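Local coordinates for protein exported gluconolactonase (Xanthomonas campestris pv. campestris, PDB 3DR2) that catalyses the hydrolysis of D-glucono-1,5-lactone to D-gluconate, a step of secondary glucose metabolism, and is built as a calcium-binding six-bladed beta-propeller, at residues L70-D75 against Q288-I293; C5-A10 against G66-G71; G105-T110 against D163-H168; R98-E103 against G142-T147. All blocks are in the same frame, centred on the assembly; numbering follows the deposited sequence.

Contact 1: residues L70-D75 against Q288-I293; sequences LGWRED and QQRLFI
Trp72 and Phe292 sit on two strands that run in opposite senses; with their CA atoms 10.5 Å apart, they meet through their rings. The indole leaves its strand with CG anti to the backbone N (chi1 174°), which sends the six-membered ring across toward Phe292. CZ3 of Trp72 touches CE1 of Phe292 at 3.7 Å, arriving near the plane of the phenyl ring at its edge. The two planes stand 59° apart, an oblique pairing. Arg290 comes to the outer end of the same indole, its NH1 lying 3.9 Å from Trp72 CH2 in the plane of the ring rather than over it. The guanidinium then forks around one oxygen: NH1 and NH2 of Arg290 each donate to Glu74 OE2 at 3.0 Å, both bonds clearly bent. This salt bridge lies beside the CH2 edge of the indole. Glu74 OE1 pairs with Arg57 as well, and two arginines on one carboxylate would probably stabilise its negative charge; Arg290 NE has a second partner in Asp285. Leu40 and Leu59 pack around the rings. The aromatic pair and the salt bridge together join two neighbouring blades of the six-bladed beta-propeller.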
loop_
_atom_site.group_PDB
_atom_site.type_symbol
_atom_site.label_atom_id
_atom_site.label_comp_id
_atom_site.label_asym_id
_atom_site.label_seq_id
_atom_site.Cartn_x
_atom_site.Cartn_y
_atom_site.Cartn_z
ATOM N N LEU A 70 7.172 -7.363 8.218
ATOM C CA LEU A 70 6.390 -8.324 8.996
ATOM C C LEU A 70 7.206 -9.516 9.464
ATOM O O LEU A 70 8.263 -9.813 8.912
ATOM C CB LEU A 70 5.223 -8.823 8.147
ATOM C CG LEU A 70 4.369 -7.701 7.547
ATOM C CD1 LEU A 70 3.418 -8.262 6.510
ATOM C CD2 LEU A 70 3.608 -6.998 8.669
ATOM N N GLY A 71 6.689 -10.202 10.481
ATOM C CA GLY A 71 7.363 -11.369 11.012
ATOM C C GLY A 71 6.405 -12.531 11.210
ATOM O O GLY A 71 5.431 -12.427 11.959
ATOM N N TRP A 72 6.678 -13.639 10.530
ATOM C CA TRP A 72 5.851 -14.836 10.640
ATOM C C TRP A 72 6.427 -15.724 11.736
ATOM O O TRP A 72 7.597 -16.100 11.674
ATOM C CB TRP A 72 5.858 -15.607 9.321
ATOM C CG TRP A 72 5.153 -16.928 9.388
ATOM C CD1 TRP A 72 3.807 -17.149 9.318
ATOM C CD2 TRP A 72 5.764 -18.213 9.548
ATOM N NE1 TRP A 72 3.542 -18.497 9.421
ATOM C CE2 TRP A 72 4.724 -19.172 9.563
ATOM C CE3 TRP A 72 7.089 -18.650 9.682
ATOM C CZ2 TRP A 72 4.970 -20.543 9.704
ATOM C CZ3 TRP A 72 7.332 -20.016 9.822
ATOM C CH2 TRP A 72 6.273 -20.944 9.831
ATOM N N ARG A 73 5.602 -16.039 12.737
ATOM C CA ARG A 73 6.002 -16.897 13.852
ATOM C C ARG A 73 5.581 -18.324 13.493
ATOM O O ARG A 73 4.615 -18.525 12.764
ATOM C CB ARG A 73 5.305 -16.460 15.143
ATOM C CG ARG A 73 5.278 -14.954 15.389
ATOM C CD ARG A 73 6.659 -14.305 15.364
ATOM N NE ARG A 73 6.585 -12.935 15.877
ATOM C CZ ARG A 73 7.633 -12.159 16.136
ATOM N NH1 ARG A 73 8.871 -12.600 15.922
ATOM N NH2 ARG A 73 7.446 -10.947 16.651
ATOM N N GLU A 74 6.282 -19.319 14.019
ATOM C CA GLU A 74 5.965 -20.696 13.669
ATOM C C GLU A 74 4.573 -21.211 14.043
ATOM O O GLU A 74 4.151 -22.258 13.553
ATOM C CB GLU A 74 7.060 -21.618 14.206
ATOM C CG GLU A 74 8.430 -21.287 13.607
ATOM C CD GLU A 74 9.502 -22.287 13.977
ATOM O OE1 GLU A 74 9.750 -22.474 15.184
ATOM O OE2 GLU A 74 10.101 -22.883 13.055
ATOM N N ASP A 75 3.850 -20.484 14.892
ATOM C CA ASP A 75 2.502 -20.913 15.254
ATOM C C ASP A 75 1.491 -20.272 14.299
ATOM O O ASP A 75 0.274 -20.396 14.471
ATOM C CB ASP A 75 2.195 -20.554 16.715
ATOM C CG ASP A 75 1.990 -19.074 16.927
ATOM O OD1 ASP A 75 2.648 -18.271 16.235
ATOM O OD2 ASP A 75 1.177 -18.716 17.806
ATOM N N GLN A 288 16.906 -25.428 5.781
ATOM C CA GLN A 288 16.588 -25.557 4.361
ATOM C C GLN A 288 15.582 -26.695 4.177
ATOM O O GLN A 288 15.676 -27.493 3.246
ATOM C CB GLN A 288 17.856 -25.796 3.520
ATOM C CG GLN A 288 18.954 -24.766 3.790
ATOM C CD GLN A 288 19.943 -24.583 2.644
ATOM O OE1 GLN A 288 20.177 -25.489 1.841
ATOM N NE2 GLN A 288 20.549 -23.401 2.582
ATOM N N GLN A 289 14.618 -26.753 5.090
ATOM C CA GLN A 289 13.561 -27.758 5.052
ATOM C C GLN A 289 12.233 -27.100 4.717
ATOM O O GLN A 289 11.221 -27.773 4.553
ATOM C CB GLN A 289 13.443 -28.477 6.398
ATOM C CG GLN A 289 14.541 -29.507 6.647
ATOM C CD GLN A 289 14.433 -30.720 5.739
ATOM O OE1 GLN A 289 15.387 -31.482 5.596
ATOM N NE2 GLN A 289 13.269 -30.913 5.133
ATOM N N ARG A 290 12.239 -25.773 4.632
ATOM C CA ARG A 290 11.032 -25.028 4.292
ATOM C C ARG A 290 11.412 -23.891 3.357
ATOM O O ARG A 290 12.319 -23.119 3.656
ATOM C CB ARG A 290 10.368 -24.458 5.551
ATOM C CG ARG A 290 9.745 -25.500 6.472
ATOM C CD ARG A 290 9.267 -24.868 7.775
ATOM N NE ARG A 290 10.388 -24.359 8.562
ATOM C CZ ARG A 290 10.275 -23.752 9.740
ATOM N NH1 ARG A 290 9.082 -23.561 10.293
ATOM N NH2 ARG A 290 11.365 -23.353 10.381
ATOM N N LEU A 291 10.731 -23.817 2.221
ATOM C CA LEU A 291 10.984 -22.765 1.243
ATOM C C LEU A 291 9.891 -21.714 1.375
ATOM O O LEU A 291 8.710 -22.023 1.220
ATOM C CB LEU A 291 10.956 -23.329 -0.178
ATOM C CG LEU A 291 11.043 -22.290 -1.299
ATOM C CD1 LEU A 291 12.470 -21.757 -1.403
ATOM C CD2 LEU A 291 10.609 -22.926 -2.614
ATOM N N PHE A 292 10.289 -20.478 1.662
ATOM C CA PHE A 292 9.344 -19.375 1.793
ATOM C C PHE A 292 9.368 -18.564 0.493
ATOM O O PHE A 292 10.440 -18.274 -0.051
ATOM C CB PHE A 292 9.735 -18.487 2.975
ATOM C CG PHE A 292 9.656 -19.182 4.307
ATOM C CD1 PHE A 292 8.485 -19.147 5.054
ATOM C CD2 PHE A 292 10.749 -19.886 4.805
ATOM C CE1 PHE A 292 8.400 -19.803 6.284
ATOM C CE2 PHE A 292 10.674 -20.546 6.035
ATOM C CZ PHE A 292 9.495 -20.501 6.772
ATOM N N ILE A 293 8.185 -18.201 0.005
ATOM C CA ILE A 293 8.063 -17.445 -1.241
ATOM C C ILE A 293 7.148 -16.237 -1.062
ATOM O O ILE A 293 6.063 -16.356 -0.499
ATOM C CB ILE A 293 7.462 -18.329 -2.351
ATOM C CG1 ILE A 293 8.214 -19.659 -2.435
ATOM C CG2 ILE A 293 7.520 -17.597 -3.691
ATOM C CD1 ILE A 293 7.565 -20.653 -3.376
#

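Contact 2: residues C5-A10 against G66-G71; sequences CRVRPA and GRRVLG
Arg68 and Leu70 face Val7 and Cys5 within one propeller blade: strand 6-8 is its edge strand, and strand 78-83 runs between the two segments. The Arg68 side chain can be followed outward. CB sits 4.1 Å from CD2 of Leu70 on its own strand, and CD runs past the same methyl at 4.2 Å. The chain stays extended from CG to NE, carrying the guanidinium out to the N-terminal segment. NE forms a salt bridge with Asp83. At the tip, NH1 lies 4.0 Å from CG1 of Val7, whose methyl is placed over one face of the guanidinium, while NH2 approaches SG of Cys5 obliquely at 4.2 Å. The same two nitrogens also bond to the second subunit, NH1 donating to the carbonyl of its Pro156 and NH2 to that of its Gly159; SG of Cys5 is in a disulfide with Cys160 of that subunit. The cation is thus held flat at the dimer interface by carbonyls and a carboxylate, with a Val7 methyl over one face. A classic beta bulge pairs Val7 and Arg8 with Val78, next to the corner the chain turns at Val7. CG2 of Val7 rests 4.2 Å from CD2 of Leu70.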
loop_
_atom_site.group_PDB
_atom_site.type_symbol
_atom_site.label_atom_id
_atom_site.label_comp_id
_atom_site.label_asym_id
_atom_site.label_seq_id
_atom_site.Cartn_x
_atom_site.Cartn_y
_atom_site.Cartn_z
ATOM N N CYS A 5 1.685 -4.261 16.064
ATOM C CA CYS A 5 0.447 -5.012 16.192
ATOM C C CYS A 5 0.460 -6.354 15.475
ATOM O O CYS A 5 1.283 -6.607 14.594
ATOM C CB CYS A 5 -0.761 -4.185 15.737
ATOM S SG CYS A 5 -1.025 -3.966 13.947
ATOM N N ARG A 6 -0.442 -7.230 15.894
ATOM C CA ARG A 6 -0.564 -8.554 15.305
ATOM C C ARG A 6 -1.526 -8.452 14.127
ATOM O O ARG A 6 -2.681 -8.059 14.304
ATOM C CB ARG A 6 -1.113 -9.539 16.336
ATOM C CG ARG A 6 -1.272 -10.951 15.807
ATOM C CD ARG A 6 -2.295 -11.718 16.615
ATOM N NE ARG A 6 -1.946 -11.751 18.031
ATOM C CZ ARG A 6 -2.714 -12.284 18.976
ATOM N NH1 ARG A 6 -2.311 -12.271 20.241
ATOM N NH2 ARG A 6 -3.884 -12.824 18.657
ATOM N N VAL A 7 -1.055 -8.794 12.929
ATOM C CA VAL A 7 -1.893 -8.719 11.739
ATOM C C VAL A 7 -2.507 -10.053 11.307
ATOM O O VAL A 7 -3.323 -10.093 10.393
ATOM C CB VAL A 7 -1.128 -8.078 10.551
ATOM C CG1 VAL A 7 -0.918 -6.589 10.820
ATOM C CG2 VAL A 7 0.208 -8.769 10.351
ATOM N N ARG A 8 -2.099 -11.144 11.954
ATOM C CA ARG A 8 -2.672 -12.464 11.685
ATOM C C ARG A 8 -2.586 -13.271 12.973
ATOM O O ARG A 8 -1.515 -13.411 13.555
ATOM C CB ARG A 8 -1.927 -13.225 10.580
ATOM C CG ARG A 8 -2.613 -14.559 10.216
ATOM C CD ARG A 8 -1.710 -15.479 9.397
ATOM N NE ARG A 8 -2.396 -16.660 8.864
ATOM C CZ ARG A 8 -2.604 -17.792 9.532
ATOM N NH1 ARG A 8 -2.187 -17.927 10.784
ATOM N NH2 ARG A 8 -3.213 -18.808 8.934
ATOM N N PRO A 9 -3.722 -13.790 13.453
ATOM C CA PRO A 9 -3.680 -14.580 14.687
ATOM C C PRO A 9 -3.021 -15.927 14.438
ATOM O O PRO A 9 -2.899 -16.362 13.295
ATOM C CB PRO A 9 -5.155 -14.717 15.061
ATOM C CG PRO A 9 -5.839 -14.707 13.732
ATOM C CD PRO A 9 -5.106 -13.599 12.991
ATOM N N ALA A 10 -2.585 -16.584 15.507
ATOM C CA ALA A 10 -1.968 -17.893 15.370
ATOM C C ALA A 10 -3.011 -18.777 14.702
ATOM O O ALA A 10 -4.211 -18.536 14.835
ATOM C CB ALA A 10 -1.602 -18.449 16.743
ATOM N N GLY A 66 2.906 -1.385 1.542
ATOM C CA GLY A 66 2.213 -1.146 2.799
ATOM C C GLY A 66 3.123 -0.535 3.853
ATOM O O GLY A 66 2.681 -0.198 4.950
ATOM N N ARG A 67 4.405 -0.415 3.517
ATOM C CA ARG A 67 5.395 0.178 4.400
ATOM C C ARG A 67 5.513 -0.472 5.770
ATOM O O ARG A 67 5.445 0.186 6.810
ATOM C CB ARG A 67 5.117 1.679 4.519
ATOM C CG ARG A 67 4.960 2.323 3.144
ATOM C CD ARG A 67 4.586 3.796 3.205
ATOM N NE ARG A 67 5.669 4.624 3.725
ATOM C CZ ARG A 67 5.685 5.952 3.661
ATOM N NH1 ARG A 67 4.675 6.603 3.097
ATOM N NH2 ARG A 67 6.716 6.628 4.160
ATOM N N ARG A 68 5.715 -1.783 5.750
ATOM C CA ARG A 68 5.884 -2.561 6.968
ATOM C C ARG A 68 6.863 -3.690 6.729
ATOM O O ARG A 68 7.046 -4.129 5.598
ATOM C CB ARG A 68 4.558 -3.197 7.393
ATOM C CG ARG A 68 3.573 -2.286 8.095
ATOM C CD ARG A 68 2.297 -3.067 8.370
ATOM N NE ARG A 68 1.428 -2.422 9.346
ATOM C CZ ARG A 68 0.109 -2.585 9.379
ATOM N NH1 ARG A 68 -0.482 -3.357 8.488
ATOM N NH2 ARG A 68 -0.616 -1.995 10.316
ATOM N N VAL A 69 7.499 -4.140 7.807
ATOM C CA VAL A 69 8.376 -5.300 7.768
ATOM C C VAL A 69 7.627 -6.225 8.729
ATOM O O VAL A 69 7.443 -5.886 9.904
ATOM C CB VAL A 69 9.781 -5.017 8.315
ATOM C CG1 VAL A 69 10.511 -6.331 8.535
ATOM C CG2 VAL A 69 10.566 -4.165 7.323
ATOM N N LEU A 70 7.172 -7.363 8.218
ATOM C CA LEU A 70 6.390 -8.324 8.996
ATOM C C LEU A 70 7.206 -9.516 9.464
ATOM O O LEU A 70 8.263 -9.813 8.912
ATOM C CB LEU A 70 5.223 -8.823 8.147
ATOM C CG LEU A 70 4.369 -7.701 7.547
ATOM C CD1 LEU A 70 3.418 -8.262 6.510
ATOM C CD2 LEU A 70 3.608 -6.998 8.669
ATOM N N GLY A 71 6.689 -10.202 10.481
ATOM C CA GLY A 71 7.363 -11.369 11.012
ATOM C C GLY A 71 6.405 -12.531 11.210
ATOM O O GLY A 71 5.431 -12.427 11.959
#

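Contact 3: residues G105-T110 against D163-H168; sequences GRRAIT and DPELAH
Two torsions bring Arg107 to Glu165. CG of Arg107 lies beside the backbone N (chi1 -63°), and a bend at chi3 (64°) turns the guanidinium toward the 163-168 loop. Arg107 itself takes a left-handed backbone conformation, in a G1 beta bulge formed by Arg107 and Ala108 opposite Glu103. Across the gap, NH2 of Arg107 stops 4.2 Å from CG of Glu165 and the two side chains cross at about a right angle, carboxylate and guanidinium planes 77° apart. The direct contact is loose; waters make the real connection. Both lie in the guanidinium plane at its edge. One accepts from the backbone N of Glu165 at 2.7 Å and, weakly, from NH2 of Arg107 at 3.0 Å. The other accepts from Arg107 NH1 at 2.8 Å and donates to the carbonyl O of Asp163 at 2.7 Å. NE is held separately by the carbonyl of Leu130, while OE2 of Glu165 accepts from the backbone N of Arg129. OE1 of Glu165 remains 4.7 Å from Arg107 NH2, too far for a salt bridge. An arginine of one propeller blade thus bonds through water to the Glu165 N-H and the Asp163 carbonyl, in the loop between strands 144-147 and 169-174 of the next blade; the attraction between the opposite charges probably adds little.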
loop_
_atom_site.group_PDB
_atom_site.type_symbol
_atom_site.label_atom_id
_atom_site.label_comp_id
_atom_site.label_asym_id
_atom_site.label_seq_id
_atom_site.Cartn_x
_atom_site.Cartn_y
_atom_site.Cartn_z
ATOM N N GLY A 105 12.943 4.345 0.283
ATOM C CA GLY A 105 12.715 5.705 0.738
ATOM C C GLY A 105 13.952 6.452 1.189
ATOM O O GLY A 105 14.248 7.537 0.675
ATOM N N ARG A 106 14.669 5.895 2.157
ATOM C CA ARG A 106 15.876 6.549 2.642
ATOM C C ARG A 106 17.037 6.325 1.677
ATOM O O ARG A 106 18.116 6.901 1.849
ATOM C CB ARG A 106 16.230 6.054 4.055
ATOM C CG ARG A 106 15.319 6.650 5.131
ATOM C CD ARG A 106 15.893 6.524 6.534
ATOM N NE ARG A 106 15.729 5.185 7.088
ATOM C CZ ARG A 106 16.062 4.848 8.332
ATOM N NH1 ARG A 106 15.873 3.606 8.756
ATOM N NH2 ARG A 106 16.591 5.751 9.150
ATOM N N ARG A 107 16.795 5.499 0.658
ATOM C CA ARG A 107 17.792 5.178 -0.366
ATOM C C ARG A 107 19.088 4.759 0.316
ATOM O O ARG A 107 20.150 5.344 0.099
ATOM C CB ARG A 107 17.998 6.398 -1.278
ATOM C CG ARG A 107 16.722 6.772 -2.031
ATOM C CD ARG A 107 16.761 8.150 -2.678
ATOM N NE ARG A 107 17.774 8.267 -3.726
ATOM C CZ ARG A 107 17.947 9.349 -4.479
ATOM N NH1 ARG A 107 17.171 10.412 -4.308
ATOM N NH2 ARG A 107 18.905 9.376 -5.395
ATOM N N ALA A 108 18.996 3.716 1.132
ATOM C CA ALA A 108 20.154 3.265 1.878
ATOM C C ALA A 108 20.009 1.875 2.451
ATOM O O ALA A 108 18.976 1.223 2.295
ATOM C CB ALA A 108 20.419 4.244 3.012
ATOM N N ILE A 109 21.080 1.435 3.106
ATOM C CA ILE A 109 21.124 0.153 3.793
ATOM C C ILE A 109 21.046 0.518 5.272
ATOM O O ILE A 109 21.818 1.358 5.747
ATOM C CB ILE A 109 22.457 -0.585 3.556
ATOM C CG1 ILE A 109 22.643 -0.874 2.066
ATOM C CG2 ILE A 109 22.483 -1.880 4.364
ATOM C CD1 ILE A 109 21.562 -1.764 1.461
ATOM N N THR A 110 20.112 -0.092 5.997
ATOM C CA THR A 110 19.953 0.185 7.424
ATOM C C THR A 110 20.002 -1.120 8.219
ATOM O O THR A 110 19.949 -2.206 7.640
ATOM C CB THR A 110 18.614 0.912 7.701
ATOM O OG1 THR A 110 17.517 0.041 7.389
ATOM C CG2 THR A 110 18.511 2.172 6.844
ATOM N N ASP A 163 15.368 12.157 -9.747
ATOM C CA ASP A 163 16.355 11.838 -10.763
ATOM C C ASP A 163 17.537 11.287 -9.989
ATOM O O ASP A 163 17.950 11.869 -8.985
ATOM C CB ASP A 163 16.779 13.093 -11.534
ATOM C CG ASP A 163 15.703 13.588 -12.479
ATOM O OD1 ASP A 163 15.275 12.806 -13.357
ATOM O OD2 ASP A 163 15.287 14.760 -12.347
ATOM N N PRO A 164 18.085 10.149 -10.428
ATOM C CA PRO A 164 19.226 9.544 -9.742
ATOM C C PRO A 164 20.446 10.456 -9.740
ATOM O O PRO A 164 20.622 11.264 -10.651
ATOM C CB PRO A 164 19.457 8.257 -10.532
ATOM C CG PRO A 164 19.011 8.623 -11.905
ATOM C CD PRO A 164 17.736 9.387 -11.639
ATOM N N GLU A 165 21.272 10.333 -8.705
ATOM C CA GLU A 165 22.488 11.136 -8.589
ATOM C C GLU A 165 23.669 10.337 -9.130
ATOM O O GLU A 165 24.717 10.897 -9.455
ATOM C CB GLU A 165 22.747 11.510 -7.127
ATOM C CG GLU A 165 21.648 12.338 -6.488
ATOM C CD GLU A 165 22.013 12.827 -5.092
ATOM O OE1 GLU A 165 21.124 13.363 -4.402
ATOM O OE2 GLU A 165 23.187 12.683 -4.686
ATOM N N LEU A 166 23.496 9.021 -9.214
ATOM C CA LEU A 166 24.537 8.139 -9.726
ATOM C C LEU A 166 24.209 7.775 -11.170
ATOM O O LEU A 166 23.040 7.636 -11.527
ATOM C CB LEU A 166 24.622 6.870 -8.872
ATOM C CG LEU A 166 24.903 7.074 -7.378
ATOM C CD1 LEU A 166 24.946 5.730 -6.667
ATOM C CD2 LEU A 166 26.216 7.811 -7.196
ATOM N N ALA A 167 25.242 7.624 -11.996
ATOM C CA ALA A 167 25.056 7.281 -13.402
ATOM C C ALA A 167 25.286 5.794 -13.636
ATOM O O ALA A 167 25.743 5.378 -14.703
ATOM C CB ALA A 167 26.012 8.100 -14.267
ATOM N N HIS A 168 24.968 4.993 -12.631
ATOM C CA HIS A 168 25.146 3.557 -12.729
ATOM C C HIS A 168 24.281 2.830 -11.707
ATOM O O HIS A 168 23.962 3.381 -10.649
ATOM C CB HIS A 168 26.627 3.205 -12.514
ATOM C CG HIS A 168 27.242 3.863 -11.314
ATOM N ND1 HIS A 168 27.194 3.311 -10.052
ATOM C CD2 HIS A 168 27.897 5.042 -11.183
ATOM C CE1 HIS A 168 27.792 4.120 -9.194
ATOM N NE2 HIS A 168 28.226 5.178 -9.855
HETATM O O HOH W 1 21.090 8.139 -7.073
HETATM O O HOH W 2 18.241 11.973 -6.324
#

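Contact 4: residues R98-E103 against G142-T147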
loop_
_atom_site.group_PDB
_atom_site.type_symbol
_atom_site.label_atom_id
_atom_site.label_comp_id
_atom_site.label_asym_id
_atom_site.label_seq_id
_atom_site.Cartn_x
_atom_site.Cartn_y
_atom_site.Cartn_z
ATOM N N ARG A 98 21.306 -9.735 13.559
ATOM C CA ARG A 98 20.654 -8.429 13.499
ATOM C C ARG A 98 20.051 -8.326 12.102
ATOM O O ARG A 98 20.621 -8.839 11.142
ATOM C CB ARG A 98 21.668 -7.295 13.688
ATOM C CG ARG A 98 22.267 -7.188 15.076
ATOM C CD ARG A 98 23.362 -6.129 15.101
ATOM N NE ARG A 98 24.494 -6.510 14.256
ATOM C CZ ARG A 98 25.665 -5.884 14.248
ATOM N NH1 ARG A 98 25.869 -4.837 15.038
ATOM N NH2 ARG A 98 26.643 -6.313 13.457
ATOM N N LEU A 99 18.897 -7.678 11.984
ATOM C CA LEU A 99 18.267 -7.527 10.681
ATOM C C LEU A 99 18.875 -6.347 9.941
ATOM O O LEU A 99 19.067 -5.280 10.523
ATOM C CB LEU A 99 16.762 -7.277 10.828
ATOM C CG LEU A 99 15.909 -8.316 11.552
ATOM C CD1 LEU A 99 14.446 -7.912 11.452
ATOM C CD2 LEU A 99 16.130 -9.693 10.934
ATOM N N VAL A 100 19.193 -6.548 8.664
ATOM C CA VAL A 100 19.720 -5.478 7.824
ATOM C C VAL A 100 18.670 -5.282 6.736
ATOM O O VAL A 100 18.013 -6.244 6.329
ATOM C CB VAL A 100 21.094 -5.836 7.217
ATOM C CG1 VAL A 100 22.154 -5.843 8.322
ATOM C CG2 VAL A 100 21.036 -7.194 6.539
ATOM N N HIS A 101 18.517 -4.045 6.267
ATOM C CA HIS A 101 17.480 -3.722 5.288
ATOM C C HIS A 101 17.887 -2.829 4.125
ATOM O O HIS A 101 18.810 -2.023 4.237
ATOM C CB HIS A 101 16.323 -2.996 5.987
ATOM C CG HIS A 101 15.976 -3.545 7.334
ATOM N ND1 HIS A 101 15.160 -4.644 7.505
ATOM C CD2 HIS A 101 16.331 -3.143 8.578
ATOM C CE1 HIS A 101 15.028 -4.894 8.795
ATOM N NE2 HIS A 101 15.727 -3.997 9.469
ATOM N N CYS A 102 17.150 -2.972 3.024
ATOM C CA CYS A 102 17.307 -2.137 1.838
ATOM C C CYS A 102 16.089 -1.231 1.911
ATOM O O CYS A 102 14.960 -1.726 1.975
ATOM C CB CYS A 102 17.209 -2.958 0.557
ATOM S SG CYS A 102 18.695 -3.855 0.135
ATOM N N GLU A 103 16.298 0.081 1.909
ATOM C CA GLU A 103 15.175 1.007 1.986
ATOM C C GLU A 103 15.096 1.923 0.770
ATOM O O GLU A 103 16.007 2.715 0.516
ATOM C CB GLU A 103 15.264 1.843 3.267
ATOM C CG GLU A 103 15.076 1.014 4.535
ATOM C CD GLU A 103 15.031 1.856 5.800
ATOM O OE1 GLU A 103 14.690 3.049 5.703
ATOM O OE2 GLU A 103 15.316 1.317 6.893
ATOM N N GLY A 142 30.951 -11.227 6.879
ATOM C CA GLY A 142 30.208 -10.118 7.451
ATOM C C GLY A 142 29.902 -8.949 6.535
ATOM O O GLY A 142 29.167 -8.040 6.919
ATOM N N ALA A 143 30.468 -8.956 5.334
ATOM C CA ALA A 143 30.229 -7.880 4.380
ATOM C C ALA A 143 28.797 -7.959 3.862
ATOM O O ALA A 143 28.274 -9.047 3.644
ATOM C CB ALA A 143 31.206 -7.985 3.216
ATOM N N ILE A 144 28.165 -6.803 3.678
ATOM C CA ILE A 144 26.802 -6.757 3.158
ATOM C C ILE A 144 26.885 -6.403 1.675
ATOM O O ILE A 144 27.454 -5.374 1.312
ATOM C CB ILE A 144 25.956 -5.677 3.875
ATOM C CG1 ILE A 144 25.786 -6.042 5.346
ATOM C CG2 ILE A 144 24.589 -5.533 3.200
ATOM C CD1 ILE A 144 25.168 -4.946 6.168
ATOM N N TRP A 145 26.330 -7.267 0.828
ATOM C CA TRP A 145 26.322 -7.041 -0.615
ATOM C C TRP A 145 24.903 -6.675 -1.021
ATOM O O TRP A 145 23.950 -7.282 -0.542
ATOM C CB TRP A 145 26.721 -8.310 -1.370
ATOM C CG TRP A 145 28.148 -8.728 -1.208
ATOM C CD1 TRP A 145 28.755 -9.178 -0.071
ATOM C CD2 TRP A 145 29.139 -8.771 -2.238
ATOM N NE1 TRP A 145 30.071 -9.503 -0.333
ATOM C CE2 TRP A 145 30.330 -9.260 -1.655
ATOM C CE3 TRP A 145 29.136 -8.442 -3.599
ATOM C CZ2 TRP A 145 31.506 -9.429 -2.391
ATOM C CZ3 TRP A 145 30.308 -8.611 -4.331
ATOM C CH2 TRP A 145 31.476 -9.101 -3.721
ATOM N N PHE A 146 24.752 -5.703 -1.909
ATOM C CA PHE A 146 23.408 -5.319 -2.324
ATOM C C PHE A 146 23.343 -4.755 -3.734
ATOM O O PHE A 146 24.358 -4.365 -4.307
ATOM C CB PHE A 146 22.824 -4.321 -1.318
ATOM C CG PHE A 146 23.521 -2.979 -1.295
ATOM C CD1 PHE A 146 23.071 -1.935 -2.097
ATOM C CD2 PHE A 146 24.585 -2.745 -0.428
ATOM C CE1 PHE A 146 23.662 -0.672 -2.035
ATOM C CE2 PHE A 146 25.188 -1.489 -0.353
ATOM C CZ PHE A 146 24.723 -0.447 -1.158
ATOM N N THR A 147 22.134 -4.741 -4.292
ATOM C CA THR A 147 21.894 -4.226 -5.634
ATOM C C THR A 147 21.268 -2.838 -5.531
ATOM O O THR A 147 20.486 -2.559 -4.617
ATOM C CB THR A 147 20.931 -5.135 -6.408
ATOM O OG1 THR A 147 19.719 -5.299 -5.651
ATOM C CG2 THR A 147 21.566 -6.491 -6.649
#
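Ile144 and Phe146 carry one strand's share of a blade-to-blade interface in the beta-propeller, facing Val100 and Cys102 of the preceding blade. The two strands run in the same sense: CA of Val100 is 8.6 Å from CA of Ile144, and CA of Cys102 8.0 Å from CA of Phe146, the spacing of stacked sheets rather than of hydrogen-bonded neighbours. Along 142-147, Ile144 makes the first contact. Its chain is extended at chi2 (171°), and this stretches CD1 out to CG1 of Val100 at 3.8 Å, the two side chains lying alongside and pointing opposite ways. Trp145 turns to the other side of the sheet, where Trp222 and Phe195 of the following blade meet it edge-to-face, so this strand packs on both flanks. Phe146 comes next; its ring lies against Tyr172 of its own blade and Ile109 of the previous one, leaving its CB to face Cys102. Thr147 closes the strand, and its OG1 is hydrogen-bonded to the carbonyl of Asn191, a calcium ligand, and to the backbone N of Asp135, next to the ligand Asn134. No hydrogen bond joins the two segments themselves, and at the Cys102 position the apolar packing is already looser: SG stands 4.4 Å from CB of Phe146.

Overall arrangement
Contacts 1 and 2 share Leu70 and Gly71 of strand 68-73, with centres about 13 Å apart: contact 1 ties that blade to the one carrying strand 290-295, and contact 2 joins it to edge strand 6-8 of its own blade, at the dimer interface. Contacts 3 and 4 form a second pair, centres about 14 Å apart; their first segments lie on adjacent strands of one sheet, where Thr110 OG1 and Glu103 OE2, 2.6 Å apart, probably form a hydrogen bond. Contacts 1 and 3 lie on opposite sides of the chain's centre, centres about 30 Å apart. Bound calcium ions lie about 5 Å from the Arg68 side chain, 8 Å from Cys102, 9 Å from Arg107 and 10 Å from Phe292; one calcium site is formed by Glu48, Asn134, Asn191 and Asp242.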